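Local coordinates for protein serpin B3 (Homo sapiens, PDB 4ZK3) that belongs to the serpin family of protease inhibitors, is also known as squamous cell carcinoma antigen 1, and probably traps target proteases through its reactive-centre loop, at residues 9-14 against 297-302; 33-38 against 57-62; 41-46 against 125-130; 86-91 against 376-381. One frame throughout, in Å; residues are numbered along the deposited sequence.

Contact 1: residues 9-14 against 297-302; sequences TKFMFD and DTLRTM
Phe-11 and Asp-14 of helix 4-19 share a single partner group on helix 296-302, the methyl of Met-302. Phe-11 comes first. Its CG stands anti to the backbone N (chi1 178°), and from there the ring extends to the other helix although its CB does not point straight at it. The ring atom CE1 lies 3.7 Å from Met-302 CE, which arrives obliquely to the ring, and the two side chains cross at about a right angle. Leu-299 joins from another direction: its CD2 sits near the ring plane, at the edge, 4.4 Å from CE1 of Phe-11. Ile-34 and Thr-35 of helix 31-42 also touch the side chain of Phe-11, a buried residue of the serpin body. One turn further along, Asp-14 offers its methylene and not its carboxylate, CB approaching Met-302 CE to 3.8 Å, while OD2 turns to His-58, probably as a hydrogen bond. The Met-302 chain is extended as far as the sulfur and then bends (chi3 50°), which brings CE to both residues. Here the short segment axes stay 12.4 Å apart, so long side chains have to span the gap, and a flexible thioether and a large ring suit that task. No hydrogen bond links the two segments: their cohesion is hydrophobic and dispersive, with polarity confined to the margin at Asp-14.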
loop_
_atom_site.group_PDB
_atom_site.type_symbol
_atom_site.label_atom_id
_atom_site.label_comp_id
_atom_site.label_asym_id
_atom_site.label_seq_id
_atom_site.Cartn_x
_atom_site.Cartn_y
_atom_site.Cartn_z
ATOM N N THR A 9 -5.346 -3.153 -8.330
ATOM C CA THR A 9 -6.100 -1.908 -8.204
ATOM C C THR A 9 -7.531 -2.121 -7.713
ATOM O O THR A 9 -8.050 -1.333 -6.914
ATOM C CB THR A 9 -6.066 -1.116 -9.522
ATOM O OG1 THR A 9 -4.711 -0.773 -9.831
ATOM C CG2 THR A 9 -6.849 0.201 -9.383
ATOM N N LYS A 10 -8.171 -3.203 -8.128
ATOM C CA LYS A 10 -9.526 -3.503 -7.607
ATOM C C LYS A 10 -9.542 -3.841 -6.137
ATOM O O LYS A 10 -10.378 -3.345 -5.359
ATOM C CB LYS A 10 -10.145 -4.661 -8.403
ATOM C CG LYS A 10 -10.408 -4.330 -9.884
ATOM C CD LYS A 10 -10.895 -5.559 -10.645
ATOM C CE LYS A 10 -11.181 -5.253 -12.097
ATOM N NZ LYS A 10 -12.371 -4.356 -12.219
ATOM N N PHE A 11 -8.602 -4.681 -5.741
ATOM C CA PHE A 11 -8.392 -5.001 -4.329
ATOM C C PHE A 11 -8.113 -3.749 -3.529
ATOM O O PHE A 11 -8.700 -3.562 -2.444
ATOM C CB PHE A 11 -7.238 -6.019 -4.206
ATOM C CG PHE A 11 -6.894 -6.391 -2.817
ATOM C CD1 PHE A 11 -7.832 -6.871 -1.957
ATOM C CD2 PHE A 11 -5.548 -6.315 -2.371
ATOM C CE1 PHE A 11 -7.501 -7.264 -0.662
ATOM C CE2 PHE A 11 -5.216 -6.671 -1.080
ATOM C CZ PHE A 11 -6.193 -7.151 -0.207
ATOM N N MET A 12 -7.291 -2.859 -4.080
ATOM C CA MET A 12 -7.037 -1.534 -3.474
ATOM C C MET A 12 -8.345 -0.752 -3.191
ATOM O O MET A 12 -8.537 -0.247 -2.082
ATOM C CB MET A 12 -6.074 -0.688 -4.353
ATOM C CG MET A 12 -5.759 0.755 -3.854
ATOM S SD MET A 12 -4.924 1.662 -5.146
ATOM C CE MET A 12 -6.382 2.315 -5.972
ATOM N N PHE A 13 -9.269 -0.678 -4.149
ATOM C CA PHE A 13 -10.546 0.001 -3.868
ATOM C C PHE A 13 -11.439 -0.760 -2.887
ATOM O O PHE A 13 -12.146 -0.119 -2.061
ATOM C CB PHE A 13 -11.285 0.334 -5.144
ATOM C CG PHE A 13 -10.698 1.501 -5.863
ATOM C CD1 PHE A 13 -10.787 2.761 -5.305
ATOM C CD2 PHE A 13 -9.995 1.338 -7.060
ATOM C CE1 PHE A 13 -10.239 3.862 -5.953
ATOM C CE2 PHE A 13 -9.431 2.422 -7.710
ATOM C CZ PHE A 13 -9.548 3.693 -7.155
ATOM N N ASP A 14 -11.396 -2.095 -2.939
ATOM C CA ASP A 14 -12.194 -2.875 -2.023
ATOM C C ASP A 14 -11.671 -2.569 -0.631
ATOM O O ASP A 14 -12.456 -2.486 0.341
ATOM C CB ASP A 14 -12.147 -4.370 -2.260
ATOM C CG ASP A 14 -12.648 -4.778 -3.635
ATOM O OD1 ASP A 14 -13.238 -3.969 -4.387
ATOM O OD2 ASP A 14 -12.379 -5.942 -3.976
ATOM N N ASP A 297 -10.591 -8.703 10.547
ATOM C CA ASP A 297 -12.077 -8.636 10.379
ATOM C C ASP A 297 -12.457 -8.036 9.037
ATOM O O ASP A 297 -13.366 -8.545 8.348
ATOM C CB ASP A 297 -12.773 -7.842 11.501
ATOM C CG ASP A 297 -12.834 -8.598 12.823
ATOM O OD1 ASP A 297 -12.557 -9.823 12.859
ATOM O OD2 ASP A 297 -13.139 -7.945 13.842
ATOM N N THR A 298 -11.707 -7.013 8.639
ATOM C CA THR A 298 -11.809 -6.459 7.274
ATOM C C THR A 298 -11.744 -7.550 6.182
ATOM O O THR A 298 -12.629 -7.663 5.351
ATOM C CB THR A 298 -10.713 -5.419 7.034
ATOM O OG1 THR A 298 -10.831 -4.379 7.987
ATOM C CG2 THR A 298 -10.786 -4.783 5.622
ATOM N N LEU A 299 -10.691 -8.362 6.175
ATOM C CA LEU A 299 -10.558 -9.420 5.140
ATOM C C LEU A 299 -11.638 -10.494 5.263
ATOM O O LEU A 299 -12.066 -11.077 4.271
ATOM C CB LEU A 299 -9.166 -10.096 5.229
ATOM C CG LEU A 299 -8.033 -9.104 4.875
ATOM C CD1 LEU A 299 -6.688 -9.651 5.300
ATOM C CD2 LEU A 299 -8.107 -8.809 3.410
ATOM N N ARG A 300 -11.971 -10.807 6.497
ATOM C CA ARG A 300 -13.111 -11.688 6.803
ATOM C C ARG A 300 -14.377 -11.197 6.092
ATOM O O ARG A 300 -14.892 -11.927 5.251
ATOM C CB ARG A 300 -13.294 -11.791 8.308
ATOM C CG ARG A 300 -14.283 -12.831 8.788
ATOM C CD ARG A 300 -14.274 -12.765 10.307
ATOM N NE ARG A 300 -13.316 -13.715 10.868
ATOM C CZ ARG A 300 -12.558 -13.512 11.936
ATOM N NH1 ARG A 300 -12.572 -12.364 12.601
ATOM N NH2 ARG A 300 -11.754 -14.490 12.341
ATOM N N THR A 301 -14.774 -9.954 6.341
ATOM C CA THR A 301 -15.856 -9.297 5.606
ATOM C C THR A 301 -15.765 -9.429 4.108
ATOM O O THR A 301 -16.804 -9.565 3.416
ATOM C CB THR A 301 -15.852 -7.799 5.892
ATOM O OG1 THR A 301 -15.952 -7.589 7.305
ATOM C CG2 THR A 301 -16.980 -7.077 5.179
ATOM N N MET A 302 -14.531 -9.346 3.588
ATOM C CA MET A 302 -14.308 -9.261 2.182
ATOM C C MET A 302 -14.458 -10.617 1.591
ATOM O O MET A 302 -14.530 -10.721 0.409
ATOM C CB MET A 302 -12.932 -8.636 1.862
ATOM C CG MET A 302 -12.856 -7.132 2.245
ATOM S SD MET A 302 -11.269 -6.216 2.124
ATOM C CE MET A 302 -10.942 -6.773 0.473
#

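Contact 2: residues 33-38 against 57-62; sequences SITSAL and LHFDQV
A water molecule joins Thr-35 to Leu-57, donating to Leu-57 O at 2.8 Å and accepting from Thr-35 OG1 at 3.0 Å. The water gives the carbonyl of Leu-57, a buried residue, a polar partner. The hydroxyl is also bonded to Pro-31 O, one turn back in helix 31-42, so that its one proton may have to be shared. The carbonyl reached by the water belongs to the end of helix 47-57, closed by a Schellman motif with His-58 as its C-prime residue at positive phi (67°). Leu-57, just before this reversal, and Phe-59, just after it, both point their CB toward helix 31-42. Leu-57 does most of the filling. Its CD1 rests 4.0 Å from Leu-38 CB, while its CD2 touches both Leu-38 and Thr-35, lying 4.1 Å from Thr-35 CA. Thr-35 is well suited to this border: with OG1 beside the backbone N (chi1 -65°), it turns the hydroxyl to the water and CG2 to Phe-59, where CG2 lies 3.6 Å from CZ, oblique to the ring. Leu-57 CB covers one face of that same ring toward its rim, which should restrain its rotation. On the outer side of the turn the imidazole of His-58 uses ND1 to donate to Gln-61 OE1 at 3.0 Å; the acceptor is almost in the ring plane, but the donor stands well above the plane of the amide.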
loop_
_atom_site.group_PDB
_atom_site.type_symbol
_atom_site.label_atom_id
_atom_site.label_comp_id
_atom_site.label_asym_id
_atom_site.label_seq_id
_atom_site.Cartn_x
_atom_site.Cartn_y
_atom_site.Cartn_z
ATOM N N SER A 33 1.827 -4.225 -0.995
ATOM C CA SER A 33 2.399 -4.925 0.189
ATOM C C SER A 33 1.441 -5.955 0.711
ATOM O O SER A 33 1.809 -7.116 1.046
ATOM C CB SER A 33 2.754 -3.888 1.253
ATOM O OG SER A 33 3.067 -4.529 2.471
ATOM N N ILE A 34 0.173 -5.596 0.721
ATOM C CA ILE A 34 -0.834 -6.517 1.237
ATOM C C ILE A 34 -1.070 -7.660 0.258
ATOM O O ILE A 34 -1.134 -8.831 0.650
ATOM C CB ILE A 34 -2.116 -5.787 1.520
ATOM C CG1 ILE A 34 -1.838 -4.688 2.520
ATOM C CG2 ILE A 34 -3.108 -6.765 2.064
ATOM C CD1 ILE A 34 -2.949 -3.700 2.706
ATOM N N THR A 35 -1.164 -7.338 -1.013
ATOM C CA THR A 35 -1.252 -8.379 -2.039
ATOM C C THR A 35 -0.115 -9.356 -1.935
ATOM O O THR A 35 -0.304 -10.571 -1.968
ATOM C CB THR A 35 -1.306 -7.773 -3.429
ATOM O OG1 THR A 35 -2.514 -7.031 -3.549
ATOM C CG2 THR A 35 -1.309 -8.872 -4.448
ATOM N N SER A 36 1.091 -8.835 -1.795
ATOM C CA SER A 36 2.281 -9.691 -1.715
ATOM C C SER A 36 2.235 -10.644 -0.496
ATOM O O SER A 36 2.550 -11.824 -0.620
ATOM C CB SER A 36 3.528 -8.802 -1.746
ATOM O OG SER A 36 4.712 -9.542 -1.608
ATOM N N ALA A 37 1.875 -10.159 0.668
ATOM C CA ALA A 37 1.795 -10.982 1.818
ATOM C C ALA A 37 0.732 -12.059 1.682
ATOM O O ALA A 37 0.954 -13.201 2.062
ATOM C CB ALA A 37 1.510 -10.119 3.071
ATOM N N LEU A 38 -0.419 -11.702 1.159
ATOM C CA LEU A 38 -1.506 -12.687 1.009
ATOM C C LEU A 38 -1.214 -13.693 -0.116
ATOM O O LEU A 38 -1.688 -14.802 -0.075
ATOM C CB LEU A 38 -2.836 -11.959 0.820
ATOM C CG LEU A 38 -3.237 -11.136 2.038
ATOM C CD1 LEU A 38 -4.560 -10.449 1.794
ATOM C CD2 LEU A 38 -3.239 -11.995 3.301
ATOM N N LEU A 57 -8.293 -11.100 -3.562
ATOM C CA LEU A 57 -7.187 -10.434 -4.288
ATOM C C LEU A 57 -7.518 -10.078 -5.759
ATOM O O LEU A 57 -6.778 -9.310 -6.431
ATOM C CB LEU A 57 -5.963 -11.310 -4.248
ATOM C CG LEU A 57 -5.388 -11.502 -2.835
ATOM C CD1 LEU A 57 -4.264 -12.510 -2.897
ATOM C CD2 LEU A 57 -4.876 -10.211 -2.275
ATOM N N HIS A 58 -8.651 -10.620 -6.231
ATOM C CA HIS A 58 -9.094 -10.529 -7.637
ATOM C C HIS A 58 -8.135 -11.338 -8.562
ATOM O O HIS A 58 -8.133 -11.163 -9.762
ATOM C CB HIS A 58 -9.333 -9.077 -8.126
ATOM C CG HIS A 58 -10.459 -8.336 -7.422
ATOM N ND1 HIS A 58 -11.643 -8.020 -8.047
ATOM C CD2 HIS A 58 -10.563 -7.817 -6.176
ATOM C CE1 HIS A 58 -12.440 -7.364 -7.217
ATOM N NE2 HIS A 58 -11.806 -7.218 -6.070
ATOM N N PHE A 59 -7.382 -12.277 -7.978
ATOM C CA PHE A 59 -6.441 -13.128 -8.713
ATOM C C PHE A 59 -7.227 -14.137 -9.538
ATOM O O PHE A 59 -6.681 -14.726 -10.462
ATOM C CB PHE A 59 -5.505 -13.892 -7.766
ATOM C CG PHE A 59 -4.243 -13.118 -7.317
ATOM C CD1 PHE A 59 -4.135 -11.733 -7.456
ATOM C CD2 PHE A 59 -3.186 -13.812 -6.708
ATOM C CE1 PHE A 59 -2.999 -11.069 -7.017
ATOM C CE2 PHE A 59 -2.058 -13.171 -6.287
ATOM C CZ PHE A 59 -1.959 -11.790 -6.449
ATOM N N ASP A 60 -8.501 -14.337 -9.225
ATOM C CA ASP A 60 -9.318 -15.193 -10.072
ATOM C C ASP A 60 -9.755 -14.530 -11.398
ATOM O O ASP A 60 -10.440 -15.191 -12.190
ATOM C CB ASP A 60 -10.515 -15.735 -9.304
ATOM C CG ASP A 60 -11.473 -14.646 -8.802
ATOM O OD1 ASP A 60 -11.313 -13.418 -9.034
ATOM O OD2 ASP A 60 -12.408 -15.044 -8.113
ATOM N N GLN A 61 -9.349 -13.266 -11.632
ATOM C CA GLN A 61 -9.728 -12.483 -12.801
ATOM C C GLN A 61 -8.535 -12.146 -13.670
ATOM O O GLN A 61 -8.652 -11.301 -14.566
ATOM C CB GLN A 61 -10.391 -11.151 -12.391
ATOM C CG GLN A 61 -11.577 -11.295 -11.428
ATOM C CD GLN A 61 -12.195 -9.960 -10.950
ATOM O OE1 GLN A 61 -11.563 -8.909 -10.952
ATOM N NE2 GLN A 61 -13.467 -10.014 -10.552
ATOM N N VAL A 62 -7.384 -12.753 -13.392
ATOM C CA VAL A 62 -6.147 -12.519 -14.141
ATOM C C VAL A 62 -5.945 -13.693 -15.127
ATOM O O VAL A 62 -6.308 -14.815 -14.774
ATOM C CB VAL A 62 -4.968 -12.479 -13.162
ATOM C CG1 VAL A 62 -3.624 -12.307 -13.888
ATOM C CG2 VAL A 62 -5.228 -11.408 -12.091
HETATM O O HOH W 1 -4.483 -8.032 -5.597
#

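Contact 3: residues 41-46 against 125-130; sequences VLLGAK and KFYQTS
Leu-43 meets Phe-126 and Tyr-127 with one methyl, CD2, which lies 3.6 Å from Tyr-127 CE2 and 4.0 Å from Phe-126 CD2. Tyr-127 receives it at the ring edge, near the ring plane; the approach to Phe-126 is oblique. The leucine reaches this position through an unusual shape, for chi1 (-138°) and chi2 (26°) are both far from staggered values, and the side chain runs past that of Tyr-127 in the opposite direction. The two aromatic residues are neighbours in sequence, and each has CG anti to the carbonyl carbon, beside the backbone N (chi1 -59° for Phe-126). Their rings nevertheless diverge, and the methyl sits in the corner they form. Leu-43 is the second residue of a type I beta turn from Leu-42 to Ala-45, and its CB points toward helix 117-127; Ala-45 N donates to Leu-42 O at 2.8 Å and Gly-44 follows without a side chain. The turn lies where helix 31-42 gives out, and the aromatic pair lies at the end of helix 117-127, just before strand 130-134 of the serpin fold. Helix 81-91 adds His-82 against Leu-43, while Phe-126 packs edge-to-face with His-83. Phe-126 is further steadied by its neighbour Lys-125, whose aliphatic CD sits 3.7 Å above one face of the ring, toward the rim. Tyr-127 is the more deeply placed of the two aromatics, its side chain lying on Leu-89 and on Asn-105 of strand 99-110.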
loop_
_atom_site.group_PDB
_atom_site.type_symbol
_atom_site.label_atom_id
_atom_site.label_comp_id
_atom_site.label_asym_id
_atom_site.label_seq_id
_atom_site.Cartn_x
_atom_site.Cartn_y
_atom_site.Cartn_z
ATOM N N VAL A 41 0.648 -16.405 1.414
ATOM C CA VAL A 41 -0.336 -17.293 2.079
ATOM C C VAL A 41 -1.052 -18.223 1.064
ATOM O O VAL A 41 -1.140 -19.429 1.254
ATOM C CB VAL A 41 -1.395 -16.484 2.811
ATOM C CG1 VAL A 41 -2.447 -17.432 3.410
ATOM C CG2 VAL A 41 -0.793 -15.567 3.894
ATOM N N LEU A 42 -1.503 -17.657 -0.057
ATOM C CA LEU A 42 -2.204 -18.430 -1.101
ATOM C C LEU A 42 -1.408 -19.619 -1.606
ATOM O O LEU A 42 -1.933 -20.708 -1.724
ATOM C CB LEU A 42 -2.492 -17.511 -2.296
ATOM C CG LEU A 42 -3.301 -18.045 -3.492
ATOM C CD1 LEU A 42 -4.516 -18.818 -3.026
ATOM C CD2 LEU A 42 -3.710 -16.894 -4.403
ATOM N N LEU A 43 -0.137 -19.398 -1.929
ATOM C CA LEU A 43 0.773 -20.467 -2.296
ATOM C C LEU A 43 0.729 -21.682 -1.356
ATOM O O LEU A 43 1.046 -22.789 -1.763
ATOM C CB LEU A 43 2.194 -19.887 -2.337
ATOM C CG LEU A 43 3.198 -20.216 -3.409
ATOM C CD1 LEU A 43 2.593 -20.631 -4.736
ATOM C CD2 LEU A 43 4.164 -19.022 -3.551
ATOM N N GLY A 44 0.382 -21.522 -0.091
ATOM C CA GLY A 44 0.287 -22.690 0.771
ATOM C C GLY A 44 -1.141 -23.131 1.092
ATOM O O GLY A 44 -1.337 -24.079 1.870
ATOM N N ALA A 45 -2.140 -22.440 0.526
ATOM C CA ALA A 45 -3.554 -22.709 0.814
ATOM C C ALA A 45 -4.103 -23.784 -0.161
ATOM O O ALA A 45 -3.542 -23.991 -1.240
ATOM C CB ALA A 45 -4.384 -21.426 0.689
ATOM N N LYS A 46 -5.180 -24.458 0.237
ATOM C CA LYS A 46 -5.840 -25.410 -0.642
ATOM C C LYS A 46 -7.332 -25.162 -0.702
ATOM O O LYS A 46 -7.917 -24.482 0.146
ATOM C CB LYS A 46 -5.682 -26.852 -0.147
ATOM C CG LYS A 46 -4.290 -27.381 0.033
ATOM C CD LYS A 46 -3.595 -27.580 -1.285
ATOM C CE LYS A 46 -2.254 -28.256 -1.041
ATOM N NZ LYS A 46 -1.375 -28.080 -2.223
ATOM N N LYS A 125 10.987 -18.650 -4.870
ATOM C CA LYS A 125 10.955 -18.416 -6.292
ATOM C C LYS A 125 9.971 -17.325 -6.774
ATOM O O LYS A 125 10.350 -16.507 -7.583
ATOM C CB LYS A 125 10.581 -19.702 -6.997
ATOM C CG LYS A 125 10.460 -19.556 -8.509
ATOM C CD LYS A 125 9.579 -20.670 -9.068
ATOM C CE LYS A 125 9.611 -20.736 -10.584
ATOM N NZ LYS A 125 9.001 -22.033 -10.978
ATOM N N PHE A 126 8.711 -17.370 -6.357
ATOM C CA PHE A 126 7.737 -16.343 -6.827
ATOM C C PHE A 126 7.782 -14.988 -6.088
ATOM O O PHE A 126 7.482 -13.942 -6.701
ATOM C CB PHE A 126 6.313 -16.877 -6.809
ATOM C CG PHE A 126 6.134 -18.085 -7.667
ATOM C CD1 PHE A 126 6.189 -17.973 -9.048
ATOM C CD2 PHE A 126 5.987 -19.348 -7.089
ATOM C CE1 PHE A 126 6.072 -19.103 -9.840
ATOM C CE2 PHE A 126 5.875 -20.477 -7.878
ATOM C CZ PHE A 126 5.916 -20.354 -9.256
ATOM N N TYR A 127 8.158 -15.025 -4.807
ATOM C CA TYR A 127 8.078 -13.847 -3.927
ATOM C C TYR A 127 9.437 -13.450 -3.407
ATOM O O TYR A 127 9.548 -12.524 -2.631
ATOM C CB TYR A 127 7.138 -14.147 -2.748
ATOM C CG TYR A 127 5.738 -14.204 -3.209
ATOM C CD1 TYR A 127 4.986 -13.041 -3.355
ATOM C CD2 TYR A 127 5.191 -15.397 -3.635
ATOM C CE1 TYR A 127 3.697 -13.097 -3.840
ATOM C CE2 TYR A 127 3.905 -15.446 -4.152
ATOM C CZ TYR A 127 3.169 -14.321 -4.236
ATOM O OH TYR A 127 1.901 -14.389 -4.763
ATOM N N GLN A 128 10.497 -14.146 -3.847
ATOM C CA GLN A 128 11.872 -13.794 -3.449
ATOM C C GLN A 128 11.986 -13.831 -1.928
ATOM O O GLN A 128 12.771 -13.121 -1.326
ATOM C CB GLN A 128 12.279 -12.422 -3.992
ATOM C CG GLN A 128 11.970 -12.169 -5.464
ATOM C CD GLN A 128 12.353 -10.715 -5.961
ATOM O OE1 GLN A 128 12.290 -9.698 -5.230
ATOM N NE2 GLN A 128 12.733 -10.636 -7.233
ATOM N N THR A 129 11.205 -14.686 -1.289
ATOM C CA THR A 129 11.119 -14.710 0.142
ATOM C C THR A 129 12.398 -15.351 0.766
ATOM O O THR A 129 12.787 -16.453 0.376
ATOM C CB THR A 129 9.861 -15.489 0.548
ATOM O OG1 THR A 129 8.717 -14.884 -0.100
ATOM C CG2 THR A 129 9.685 -15.440 2.066
ATOM N N SER A 130 12.993 -14.700 1.767
ATOM C CA SER A 130 14.047 -15.332 2.557
ATOM C C SER A 130 13.386 -15.859 3.821
ATOM O O SER A 130 12.254 -15.502 4.128
ATOM C CB SER A 130 15.175 -14.327 2.895
ATOM O OG SER A 130 14.618 -13.210 3.580
#

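Contact 4: residues 86-91 against 376-381; sequences QKLLTE and NKTNSI
Leu-88 rests its CD2 methyl against Thr-378 and Ser-380 together, from one side, 3.7 Å from Thr-378 CB and 3.6 Å from Ser-380 OG. This is the tight part of the contact. The leucine's chi1 (-91°) is turned away from the usual staggered value, and its branched end comes closer to the turn than the direction of its CB would suggest. Leu-4 and Asn-8 of helix 4-19 also touch Leu-88, and Phe-92 touches Thr-378 and Ser-380. The turn joins strands 369-375 and 380-387 as a hairpin with a G1 beta bulge: Asn-379 and Ser-380 both face the last residue of the first strand. Asn-379 adopts positive phi (55°), a conformation that asparagine tolerates well, and its CB points away from helix 81-91. Towards solvent the packing is looser. There the methyl CG2 of Thr-378 lies along the bent chain of Glu-91, 4.0 Å from both CG and OE1 of Glu-91, and no polar bond is made. On the exposed side of the helix, Thr-90 OG1 donates to Gln-86 O at 2.9 Å, reaching that oxygen from the face opposite to Thr-90 N.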
loop_
_atom_site.group_PDB
_atom_site.type_symbol
_atom_site.label_atom_id
_atom_site.label_comp_id
_atom_site.label_asym_id
_atom_site.label_seq_id
_atom_site.Cartn_x
_atom_site.Cartn_y
_atom_site.Cartn_z
ATOM N N GLN A 86 5.822 -12.459 -9.658
ATOM C CA GLN A 86 7.257 -12.508 -9.568
ATOM C C GLN A 86 7.921 -11.486 -10.491
ATOM O O GLN A 86 8.915 -10.833 -10.099
ATOM C CB GLN A 86 7.744 -13.905 -9.885
ATOM C CG GLN A 86 9.229 -14.058 -9.994
ATOM C CD GLN A 86 9.587 -15.328 -10.766
ATOM O OE1 GLN A 86 8.827 -16.333 -10.789
ATOM N NE2 GLN A 86 10.726 -15.284 -11.435
ATOM N N LYS A 87 7.381 -11.335 -11.699
ATOM C CA LYS A 87 7.904 -10.337 -12.652
ATOM C C LYS A 87 7.719 -8.923 -12.078
ATOM O O LYS A 87 8.638 -8.107 -12.116
ATOM C CB LYS A 87 7.173 -10.424 -13.990
ATOM C CG LYS A 87 7.695 -11.506 -14.932
ATOM C CD LYS A 87 7.311 -11.198 -16.388
ATOM C CE LYS A 87 8.250 -11.837 -17.421
ATOM N NZ LYS A 87 7.734 -13.096 -18.039
ATOM N N LEU A 88 6.535 -8.635 -11.526
ATOM C CA LEU A 88 6.335 -7.373 -10.833
ATOM C C LEU A 88 7.352 -7.117 -9.733
ATOM O O LEU A 88 7.950 -6.036 -9.696
ATOM C CB LEU A 88 4.953 -7.292 -10.194
ATOM C CG LEU A 88 3.808 -6.702 -11.008
ATOM C CD1 LEU A 88 2.611 -6.564 -10.073
ATOM C CD2 LEU A 88 4.173 -5.370 -11.673
ATOM N N LEU A 89 7.530 -8.066 -8.807
ATOM C CA LEU A 89 8.487 -7.857 -7.707
ATOM C C LEU A 89 9.861 -7.381 -8.209
ATOM O O LEU A 89 10.451 -6.459 -7.633
ATOM C CB LEU A 89 8.604 -9.123 -6.810
ATOM C CG LEU A 89 7.348 -9.475 -5.985
ATOM C CD1 LEU A 89 7.575 -10.760 -5.234
ATOM C CD2 LEU A 89 6.999 -8.381 -4.974
ATOM N N THR A 90 10.340 -7.990 -9.305
ATOM C CA THR A 90 11.624 -7.654 -9.942
ATOM C C THR A 90 11.683 -6.166 -10.298
ATOM O O THR A 90 12.684 -5.503 -10.052
ATOM C CB THR A 90 11.836 -8.432 -11.267
ATOM O OG1 THR A 90 11.390 -9.770 -11.125
ATOM C CG2 THR A 90 13.313 -8.468 -11.661
ATOM N N GLU A 91 10.598 -5.662 -10.879
ATOM C CA GLU A 91 10.506 -4.259 -11.329
ATOM C C GLU A 91 10.509 -3.270 -10.186
ATOM O O GLU A 91 10.985 -2.162 -10.277
ATOM C CB GLU A 91 9.217 -4.074 -12.095
ATOM C CG GLU A 91 9.075 -4.980 -13.307
ATOM C CD GLU A 91 9.647 -4.357 -14.546
ATOM O OE1 GLU A 91 9.026 -4.547 -15.616
ATOM O OE2 GLU A 91 10.691 -3.656 -14.435
ATOM N N ASN A 376 5.183 3.743 -13.256
ATOM C CA ASN A 376 4.517 4.055 -14.552
ATOM C C ASN A 376 4.558 2.930 -15.642
ATOM O O ASN A 376 3.567 2.664 -16.289
ATOM C CB ASN A 376 5.067 5.374 -15.111
ATOM C CG ASN A 376 4.693 6.583 -14.258
ATOM O OD1 ASN A 376 3.600 6.689 -13.719
ATOM N ND2 ASN A 376 5.568 7.504 -14.197
ATOM N N LYS A 377 5.678 2.242 -15.766
ATOM C CA LYS A 377 5.835 1.184 -16.793
ATOM C C LYS A 377 4.924 0.002 -16.549
ATOM O O LYS A 377 4.356 -0.543 -17.480
ATOM C CB LYS A 377 7.291 0.718 -16.836
ATOM C CG LYS A 377 8.099 1.580 -17.807
ATOM C CD LYS A 377 9.437 2.138 -17.304
ATOM C CE LYS A 377 9.486 3.660 -17.493
ATOM N NZ LYS A 377 10.888 4.118 -17.588
ATOM N N THR A 378 4.787 -0.403 -15.284
ATOM C CA THR A 378 3.912 -1.508 -14.925
ATOM C C THR A 378 2.545 -1.080 -14.624
ATOM O O THR A 378 1.688 -1.916 -14.376
ATOM C CB THR A 378 4.426 -2.232 -13.697
ATOM O OG1 THR A 378 4.396 -1.358 -12.555
ATOM C CG2 THR A 378 5.851 -2.694 -13.946
ATOM N N ASN A 379 2.329 0.229 -14.559
ATOM C CA ASN A 379 1.030 0.754 -14.138
ATOM C C ASN A 379 0.457 0.282 -12.740
ATOM O O ASN A 379 -0.764 0.018 -12.547
ATOM C CB ASN A 379 0.043 0.486 -15.257
ATOM C CG ASN A 379 -1.039 1.535 -15.312
ATOM O OD1 ASN A 379 -0.785 2.739 -15.267
ATOM N ND2 ASN A 379 -2.263 1.077 -15.422
ATOM N N SER A 380 1.347 0.136 -11.790
ATOM C CA SER A 380 1.013 -0.429 -10.498
ATOM C C SER A 380 0.897 0.661 -9.446
ATOM O O SER A 380 1.784 1.520 -9.339
ATOM C CB SER A 380 2.093 -1.402 -10.076
ATOM O OG SER A 380 2.126 -2.424 -11.034
ATOM N N ILE A 381 -0.159 0.609 -8.652
ATOM C CA ILE A 381 -0.327 1.584 -7.571
ATOM C C ILE A 381 0.286 0.976 -6.336
ATOM O O ILE A 381 -0.208 -0.035 -5.800
ATOM C CB ILE A 381 -1.785 1.991 -7.425
ATOM C CG1 ILE A 381 -2.273 2.593 -8.784
ATOM C CG2 ILE A 381 -1.904 3.040 -6.309
ATOM C CD1 ILE A 381 -3.739 3.027 -8.731
#

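How the contacts relate
Contacts 1 and 2, with centres about 10 Å apart, are joined through Asp-14 and His-58, whose OD2 and NE2 lie only 2.5 Å apart. Contacts 2 and 3 share helix 31-42, and Phe-59 CD2 lies 3.9 Å from Leu-42 CD2. Contact 4 reaches contact 3 where Phe-126 O lies 3.2 Å from Gln-86 CB, and contact 1 where Met-12 SD lies 3.5 Å from Ile-381 CG2. Contacts 1 and 3 do not touch, their nearest atoms being about 8 Å apart. Helix 31-42 also packs on strand 340-351, which lies between strands 174-185 and 325-336, consistent with an inserted reactive-centre loop.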